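Local atomic coordinates of acyl carrier protein (Leishmania major, PDB entry 5ZWT), a protein that probably carries growing acyl chains on a phosphopantetheine arm during fatty acid biosynthesis. Residues D57-D62 with V73-Q78. The protein carries 1 engineered substitution. Numbering follows the deposited sequence.
Sequences DIPDHD and VEYIAQ
Ile58 and Asp62 come to the ring of Tyr75 from the same side of its plane, both obliquely, Ile58 near CE2 and Asp62 near CE1. Near CE2, Ile58 and the tyrosine run past each other in opposite directions, CG1 of Ile58 lying 3.6 Å from CE2 of Tyr75 while the CG2 branch of Ile58 reaches 3.8 Å from Tyr75 OH. Near CE1, Asp62 crosses the tyrosine nearly at a right angle and touches it through its methylene: CB of Asp62 is 3.5 Å from CE1 of Tyr75. The carboxylate plane is turned 37° from the ring, and OD2 of Asp62 stays 3.8 Å from the phenol OH of Tyr75, with no hydrogen bond between them. Pro59 closes in at the phenol end, its CD 3.7 Å from Tyr75 OH. Deeper, the methyl ends of Ile58 and Ile76 meet more loosely, CD1 to CD1 at 4.3 Å.

This contact belongs to the small helical bundle of the acyl carrier protein fold, where the short helix 60-63 and the loop leading into it lie against helix 69-78. Pro59 is the N-cap of that short helix, so the turn that starts it also borders the tyrosine. With CG anti to the backbone N (chi1 173°), the Tyr75 ring extends from its helix toward the loop; a weak hydrogen bond from Asn79 ND2 reaches its OH. The backbone N of Ile58 is hydrogen-bonded to Glu51 OE1 of helix 40-53, whereas Ile76 touches Ile50 of the same helix, Phe54 and Leu56 in the loop that follows, and Val7 of helix 3-16.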
loop_
_atom_site.group_PDB
_atom_site.type_symbol
_atom_site.label_atom_id
_atom_site.label_comp_id
_atom_site.label_asym_id
_atom_site.label_seq_id
_atom_site.Cartn_x
_atom_site.Cartn_y
_atom_site.Cartn_z
ATOM N N ASP A 57 7.361 12.869 9.080
ATOM C CA ASP A 57 7.653 13.543 10.330
ATOM C C ASP A 57 6.287 13.952 10.853
ATOM O O ASP A 57 5.598 14.780 10.248
ATOM C CB ASP A 57 8.594 14.735 10.145
ATOM C CG ASP A 57 8.841 15.481 11.444
ATOM O OD1 ASP A 57 8.109 16.458 11.713
ATOM O OD2 ASP A 57 9.759 15.085 12.204
ATOM N N ILE A 58 5.896 13.362 11.973
ATOM C CA ILE A 58 4.584 13.594 12.560
ATOM C C ILE A 58 4.767 14.671 13.622
ATOM O O ILE A 58 5.526 14.456 14.578
ATOM C CB ILE A 58 4.004 12.299 13.159
ATOM C CG1 ILE A 58 3.838 11.239 12.062
ATOM C CG2 ILE A 58 2.680 12.552 13.856
ATOM C CD1 ILE A 58 3.599 9.837 12.586
ATOM N N PRO A 59 4.126 15.831 13.485
ATOM C CA PRO A 59 4.279 16.874 14.499
ATOM C C PRO A 59 3.747 16.387 15.831
ATOM O O PRO A 59 2.902 15.490 15.893
ATOM C CB PRO A 59 3.447 18.036 13.945
ATOM C CG PRO A 59 2.500 17.401 12.990
ATOM C CD PRO A 59 3.222 16.241 12.400
ATOM N N ASP A 60 4.278 16.969 16.908
ATOM C CA ASP A 60 3.903 16.509 18.238
ATOM C C ASP A 60 2.403 16.636 18.459
ATOM O O ASP A 60 1.814 15.824 19.178
ATOM C CB ASP A 60 4.680 17.285 19.298
ATOM C CG ASP A 60 6.148 16.904 19.335
ATOM O OD1 ASP A 60 6.603 16.174 18.429
ATOM O OD2 ASP A 60 6.849 17.339 20.270
ATOM N N HIS A 61 1.765 17.633 17.840
ATOM C CA HIS A 61 0.322 17.794 17.991
ATOM C C HIS A 61 -0.430 16.551 17.512
ATOM O O HIS A 61 -1.380 16.101 18.162
ATOM C CB HIS A 61 -0.149 19.037 17.237
ATOM N N ASP A 62 0.002 15.954 16.391
ATOM C CA ASP A 62 -0.676 14.764 15.894
ATOM C C ASP A 62 -0.093 13.464 16.429
ATOM O O ASP A 62 -0.814 12.461 16.489
ATOM C CB ASP A 62 -0.620 14.691 14.366
ATOM C CG ASP A 62 -1.162 15.924 13.691
ATOM O OD1 ASP A 62 -2.322 16.295 13.957
ATOM O OD2 ASP A 62 -0.432 16.506 12.874
ATOM N N VAL A 73 -3.324 4.285 11.674
ATOM C CA VAL A 73 -3.704 4.020 10.292
ATOM C C VAL A 73 -4.559 5.155 9.736
ATOM O O VAL A 73 -4.362 5.589 8.595
ATOM C CB VAL A 73 -4.409 2.655 10.192
ATOM C CG1 VAL A 73 -4.965 2.457 8.804
ATOM C CG2 VAL A 73 -3.411 1.537 10.512
ATOM N N GLU A 74 -5.500 5.671 10.536
ATOM C CA GLU A 74 -6.335 6.782 10.077
ATOM C C GLU A 74 -5.493 8.010 9.756
ATOM O O GLU A 74 -5.722 8.686 8.744
ATOM C CB GLU A 74 -7.386 7.120 11.136
ATOM C CG GLU A 74 -8.525 6.113 11.247
ATOM C CD GLU A 74 -9.345 6.307 12.514
ATOM O OE1 GLU A 74 -9.857 5.306 13.064
ATOM O OE2 GLU A 74 -9.460 7.467 12.969
ATOM N N TYR A 75 -4.490 8.289 10.588
ATOM C CA TYR A 75 -3.635 9.447 10.367
ATOM C C TYR A 75 -2.739 9.248 9.156
ATOM O O TYR A 75 -2.616 10.142 8.309
ATOM C CB TYR A 75 -2.779 9.706 11.600
ATOM C CG TYR A 75 -1.766 10.788 11.366
ATOM C CD1 TYR A 75 -2.121 12.122 11.488
ATOM C CD2 TYR A 75 -0.462 10.480 10.993
ATOM C CE1 TYR A 75 -1.208 13.121 11.266
ATOM C CE2 TYR A 75 0.459 11.476 10.763
ATOM C CZ TYR A 75 0.079 12.797 10.902
ATOM O OH TYR A 75 0.987 13.806 10.681
ATOM N N ILE A 76 -2.069 8.097 9.076
ATOM C CA ILE A 76 -1.110 7.887 7.998
ATOM C C ILE A 76 -1.823 7.840 6.654
ATOM O O ILE A 76 -1.365 8.440 5.672
ATOM C CB ILE A 76 -0.287 6.608 8.244
ATOM C CG1 ILE A 76 0.554 6.726 9.524
ATOM C CG2 ILE A 76 0.628 6.330 7.047
ATOM C CD1 ILE A 76 1.672 7.726 9.434
ATOM N N ALA A 77 -2.961 7.148 6.587
ATOM C CA ALA A 77 -3.662 7.009 5.316
ATOM C C ALA A 77 -4.128 8.357 4.773
ATOM O O ALA A 77 -4.158 8.554 3.552
ATOM C CB ALA A 77 -4.851 6.062 5.475
ATOM N N GLN A 78 -4.486 9.289 5.658
ATOM C CA GLN A 78 -4.961 10.611 5.266
ATOM C C GLN A 78 -3.836 11.598 4.984
ATOM O O GLN A 78 -4.097 12.663 4.412
ATOM C CB GLN A 78 -5.873 11.186 6.355
#